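PDB 6JTJ: beta-hexosaminidase from Neisseria gonorrhoeae, which probably cleaves terminal beta-1,4-linked N-acetylglucosamine from peptide-linked peptidoglycan fragments during cell-wall recycling, as a glycoside hydrolase of the NagZ subfamily. Local coordinates for residues Cys157-Ser162 / Gly203-Cys208; Met252-Pro257 / Gln351-Ser356. All coordinates share one frame; numbering follows the deposited sequence.

Interaction 1. Residues Cys157-Ser162 / Gly203-Cys208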
loop_
_atom_site.group_PDB
_atom_site.type_symbol
_atom_site.label_atom_id
_atom_site.label_comp_id
_atom_site.label_asym_id
_atom_site.label_seq_id
_atom_site.Cartn_x
_atom_site.Cartn_y
_atom_site.Cartn_z
ATOM N N CYS C 157 13.763 5.272 24.322
ATOM C CA CYS C 157 12.756 6.291 24.350
ATOM C C CYS C 157 11.517 5.843 25.079
ATOM O O CYS C 157 10.542 6.570 25.115
ATOM C CB CYS C 157 12.420 6.710 22.933
ATOM S SG CYS C 157 13.836 7.426 22.051
ATOM N N GLY C 158 11.543 4.651 25.668
ATOM C CA GLY C 158 10.413 4.148 26.454
ATOM C C GLY C 158 9.388 3.346 25.670
ATOM O O GLY C 158 8.275 3.143 26.149
ATOM N N ILE C 159 9.762 2.894 24.475
ATOM C CA ILE C 159 8.885 2.108 23.615
ATOM C C ILE C 159 9.042 0.652 24.020
ATOM O O ILE C 159 10.138 0.220 24.333
ATOM C CB ILE C 159 9.286 2.241 22.134
ATOM C CG1 ILE C 159 9.341 3.721 21.691
ATOM C CG2 ILE C 159 8.366 1.426 21.252
ATOM C CD1 ILE C 159 8.030 4.454 21.704
ATOM N N ASP C 160 7.963 -0.117 24.008
ATOM C CA ASP C 160 8.070 -1.539 24.378
ATOM C C ASP C 160 8.408 -2.458 23.208
ATOM O O ASP C 160 9.194 -3.387 23.353
ATOM C CB ASP C 160 6.782 -2.012 25.031
ATOM C CG ASP C 160 6.572 -1.392 26.388
ATOM O OD1 ASP C 160 7.336 -1.733 27.314
ATOM O OD2 ASP C 160 5.639 -0.584 26.529
ATOM N N LEU C 161 7.796 -2.186 22.058
ATOM C CA LEU C 161 7.739 -3.136 20.959
ATOM C C LEU C 161 7.645 -2.400 19.625
ATOM O O LEU C 161 6.912 -1.409 19.508
ATOM C CB LEU C 161 6.482 -3.969 21.155
ATOM C CG LEU C 161 6.002 -4.928 20.075
ATOM C CD1 LEU C 161 6.797 -6.214 20.126
ATOM C CD2 LEU C 161 4.550 -5.240 20.292
ATOM N N SER C 162 8.372 -2.892 18.629
ATOM C CA SER C 162 8.115 -2.540 17.228
ATOM C C SER C 162 7.327 -3.652 16.542
ATOM O O SER C 162 7.574 -4.835 16.779
ATOM C CB SER C 162 9.416 -2.323 16.472
ATOM O OG SER C 162 9.158 -2.062 15.100
ATOM N N GLY C 203 18.016 -5.761 22.114
ATOM C CA GLY C 203 17.570 -4.399 22.340
ATOM C C GLY C 203 16.390 -4.269 23.277
ATOM O O GLY C 203 15.832 -3.181 23.416
ATOM N N GLY C 204 15.992 -5.366 23.907
ATOM C CA GLY C 204 14.937 -5.357 24.909
ATOM C C GLY C 204 13.553 -5.771 24.426
ATOM O O GLY C 204 12.607 -5.753 25.216
ATOM N N MET C 205 13.415 -6.140 23.152
ATOM C CA MET C 205 12.083 -6.272 22.540
ATOM C C MET C 205 11.759 -7.672 22.043
ATOM O O MET C 205 12.616 -8.383 21.555
ATOM C CB MET C 205 11.954 -5.303 21.363
ATOM C CG MET C 205 12.079 -3.831 21.736
ATOM S SD MET C 205 11.600 -2.737 20.380
ATOM C CE MET C 205 11.418 -1.188 21.291
ATOM N N LYS C 206 10.473 -8.006 22.105
ATOM C CA LYS C 206 9.913 -9.154 21.417
ATOM C C LYS C 206 9.563 -8.811 19.960
ATOM O O LYS C 206 9.772 -7.685 19.520
ATOM C CB LYS C 206 8.652 -9.620 22.143
ATOM C CG LYS C 206 8.877 -9.967 23.614
ATOM C CD LYS C 206 9.924 -11.048 23.772
ATOM C CE LYS C 206 9.892 -11.622 25.174
ATOM N NZ LYS C 206 10.023 -10.548 26.204
ATOM N N SER C 207 9.032 -9.794 19.224
ATOM C CA SER C 207 8.689 -9.625 17.811
ATOM C C SER C 207 7.185 -9.777 17.545
ATOM O O SER C 207 6.441 -10.355 18.344
ATOM C CB SER C 207 9.410 -10.661 16.991
ATOM O OG SER C 207 8.887 -11.952 17.296
ATOM N N CYS C 208 6.744 -9.204 16.421
ATOM C CA CYS C 208 5.363 -9.305 15.969
ATOM C C CYS C 208 5.364 -9.613 14.486
ATOM O O CYS C 208 5.726 -8.747 13.677
ATOM C CB CYS C 208 4.607 -7.996 16.229
ATOM S SG CYS C 208 2.919 -8.008 15.606
HETATM O O HOH W 1 8.821 -6.130 23.395
HETATM O O HOH W 2 9.962 -5.390 18.074
#
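M205 packs its side chain along the backbone of 159-162, mostly against carbonyl oxygens. Its CG is anti to its own carbonyl carbon (chi1 -62°), and the chain beyond is extended. M205 CG rests on D160 O at 3.3 Å, SD comes near the amide of S162, and the terminal CE ends 3.6 Å from I159 O. The closest apolar side-chain pair is I159 CG2 with M205 CE, 4.0 Å apart, the two chains crossing at a slant. Helix 136-155, through A151, L154 and S155, also packs on M205. L161 answers with a single branch: CG is anti to the backbone N (chi1 171°), and CD1 abuts K206 O at 3.4 Å.

The polar coupling runs through two waters. Water 1 accepts from K206 N and donates to D160 O, both at 2.8 Å. Water 2 donates twice, to K206 O at 2.7 Å and to S162 O at 2.8 Å. Both polar backbone atoms of K206 are thereby tied to 157-162 although the two backbones stay too far apart for direct pairing.

The polar ends of D160 and S162 look outside the two segments. D160 OD2 forms a salt bridge with K93 NZ and accepts from I102 N, while OD1 accepts from N355 N; S162 OG bonds to H106 O.

Both segments leave helices through glycine-ended Schellman motifs, at G158 and G204, whose positive phi turns the chain toward the next strand. From 159 to 162 and from 205 to 208 the backbones run 39° apart, leading into strands 161-162 and 208-212, and C208 pairs with T164 by its backbone. This is the entry of two successive parallel strands into the (beta/alpha)8 (TIM) barrel of glycoside hydrolase family 3, with water bridging them before they join.

Interaction 2. Residues Met252-Pro257 / Gln351-Ser356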
loop_
_atom_site.group_PDB
_atom_site.type_symbol
_atom_site.label_atom_id
_atom_site.label_comp_id
_atom_site.label_asym_id
_atom_site.label_seq_id
_atom_site.Cartn_x
_atom_site.Cartn_y
_atom_site.Cartn_z
ATOM N N MET C 252 7.911 -15.848 19.216
ATOM C CA MET C 252 7.260 -14.636 18.704
ATOM C C MET C 252 6.121 -14.213 19.629
ATOM O O MET C 252 5.306 -15.048 20.017
ATOM C CB MET C 252 6.733 -14.910 17.292
ATOM C CG MET C 252 5.989 -13.755 16.647
ATOM S SD MET C 252 5.621 -14.081 14.904
ATOM C CE MET C 252 4.616 -15.552 15.005
ATOM N N ALA C 253 6.058 -12.929 19.962
ATOM C CA ALA C 253 5.106 -12.433 20.975
ATOM C C ALA C 253 3.721 -12.119 20.453
ATOM O O ALA C 253 2.751 -12.161 21.196
ATOM C CB ALA C 253 5.657 -11.196 21.644
ATOM N N ALA C 254 3.638 -11.785 19.167
ATOM C CA ALA C 254 2.397 -11.319 18.605
ATOM C C ALA C 254 2.357 -11.527 17.111
ATOM O O ALA C 254 3.383 -11.760 16.455
ATOM C CB ALA C 254 2.234 -9.846 18.904
ATOM N N VAL C 255 1.159 -11.384 16.588
ATOM C CA VAL C 255 0.888 -11.489 15.164
ATOM C C VAL C 255 -0.114 -10.389 14.794
ATOM O O VAL C 255 -0.985 -10.046 15.612
ATOM C CB VAL C 255 0.354 -12.899 14.907
ATOM C CG1 VAL C 255 -0.666 -12.933 13.805
ATOM C CG2 VAL C 255 1.510 -13.858 14.632
ATOM N N MET C 256 0.050 -9.819 13.602
ATOM C CA MET C 256 -0.946 -8.961 12.991
ATOM C C MET C 256 -1.514 -9.750 11.813
ATOM O O MET C 256 -0.760 -10.311 11.023
ATOM C CB MET C 256 -0.379 -7.669 12.367
ATOM C CG MET C 256 0.162 -6.531 13.328
ATOM S SD MET C 256 -1.046 -5.454 14.100
ATOM C CE MET C 256 -2.376 -5.492 12.887
ATOM N N PRO C 257 -2.844 -9.770 11.673
ATOM C CA PRO C 257 -3.435 -10.546 10.598
ATOM C C PRO C 257 -3.485 -9.772 9.306
ATOM O O PRO C 257 -3.494 -8.541 9.316
ATOM C CB PRO C 257 -4.847 -10.809 11.116
ATOM C CG PRO C 257 -5.177 -9.558 11.848
ATOM C CD PRO C 257 -3.870 -9.080 12.465
ATOM N N GLN C 351 2.022 -8.802 29.085
ATOM C CA GLN C 351 3.226 -8.691 29.895
ATOM C C GLN C 351 4.449 -9.250 29.189
ATOM O O GLN C 351 5.535 -8.704 29.317
ATOM C CB GLN C 351 3.053 -9.364 31.280
ATOM C CG GLN C 351 4.231 -9.095 32.256
ATOM C CD GLN C 351 4.772 -7.625 32.314
ATOM O OE1 GLN C 351 4.059 -6.627 32.106
ATOM N NE2 GLN C 351 6.071 -7.506 32.587
ATOM N N TYR C 352 4.267 -10.331 28.448
ATOM C CA TYR C 352 5.331 -10.888 27.621
ATOM C C TYR C 352 5.934 -9.838 26.659
ATOM O O TYR C 352 7.113 -9.907 26.337
ATOM C CB TYR C 352 4.794 -12.081 26.840
ATOM C CG TYR C 352 5.843 -12.886 26.096
ATOM C CD1 TYR C 352 6.794 -13.652 26.782
ATOM C CD2 TYR C 352 5.870 -12.900 24.711
ATOM C CE1 TYR C 352 7.742 -14.403 26.096
ATOM C CE2 TYR C 352 6.802 -13.642 24.018
ATOM C CZ TYR C 352 7.742 -14.383 24.704
ATOM O OH TYR C 352 8.664 -15.102 23.979
ATOM N N MET C 353 5.142 -8.845 26.250
ATOM C CA MET C 353 5.622 -7.793 25.338
ATOM C C MET C 353 6.332 -6.620 26.016
ATOM O O MET C 353 6.860 -5.754 25.326
ATOM C CB MET C 353 4.455 -7.257 24.508
ATOM C CG MET C 353 3.849 -8.294 23.561
ATOM S SD MET C 353 2.593 -7.576 22.486
ATOM C CE MET C 353 1.480 -6.754 23.626
ATOM N N GLU C 354 6.325 -6.564 27.348
ATOM C CA GLU C 354 6.970 -5.453 28.048
ATOM C C GLU C 354 8.455 -5.445 27.718
ATOM O O GLU C 354 9.074 -6.493 27.573
ATOM C CB GLU C 354 6.788 -5.496 29.574
ATOM C CG GLU C 354 6.731 -4.093 30.178
ATOM C CD GLU C 354 6.322 -4.074 31.646
ATOM O OE1 GLU C 354 5.876 -3.004 32.158
ATOM O OE2 GLU C 354 6.438 -5.151 32.287
ATOM N N ASN C 355 9.004 -4.246 27.557
ATOM C CA ASN C 355 10.421 -4.111 27.290
ATOM C C ASN C 355 11.226 -4.702 28.443
ATOM O O ASN C 355 10.880 -4.507 29.607
ATOM C CB ASN C 355 10.822 -2.657 27.104
ATOM C CG ASN C 355 12.093 -2.525 26.291
ATOM O OD1 ASN C 355 13.167 -2.852 26.772
ATOM N ND2 ASN C 355 11.977 -2.025 25.069
ATOM N N SER C 356 12.276 -5.434 28.116
ATOM C CA SER C 356 13.060 -6.116 29.125
ATOM C C SER C 356 14.255 -5.279 29.633
ATOM O O SER C 356 14.899 -5.678 30.579
ATOM C CB SER C 356 13.499 -7.501 28.596
ATOM O OG SER C 356 14.392 -7.376 27.510
#
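The hydrogen bond from E354 N to Q351 O, 3.0 Å, closes a type I turn around Y352 and M353, the two residues that press on A253. The turn lies at the C-terminal end of the helix that begins at residue 346, and the contact sets it against the start of strand 254-257 of the TIM barrel. A253 points its methyl group toward this segment, where Y352 and M353 meet it from two directions. Y352 has CG anti to its backbone N (chi1 -171°), which swings the ring toward the strand segment; the ring meets A253 with its edge, CD2 lying 3.5 Å from A253 CB, and A253 CA sits in the ring plane. The hydroxyl is anchored to G251 O, just before the strand segment, while CD2 and CE2 rest against A253. K206 adds a cation-pi contact to the same ring. M353 supplies the second surface: its CG is 3.9 Å from A253 CB. Strand 290-295 flanks this packing through V290, which M353 also touches and with which A253 pairs by its backbone. An extended chi2 (-174°) carries M353 SD on to A254 CB, 4.3 Å away.

The centres of interactions 1 and 2 lie 8 Å apart, and both reach the same barrel sheet. Along the chain 157-162 and 203-208 come first, then 252-257 and finally 351-356. The first three lead into or form strands 161-162, 208-212 and 254-257; 351-356, from the end of a helix, forms one side of interaction 2 and also reaches interaction 1. Probable hydrogen bonds from S356 N to G204 O (2.9 Å) and from K206 NZ to Y352 O (3.0 Å) join them, and K206 CB meets A253 CB at 3.4 Å. A late segment thus packs on the approaches to three strands, and one, 208-212, leads to the sugar site: the C208 side chain is about 7 Å from a bound N-acetylglucosamine.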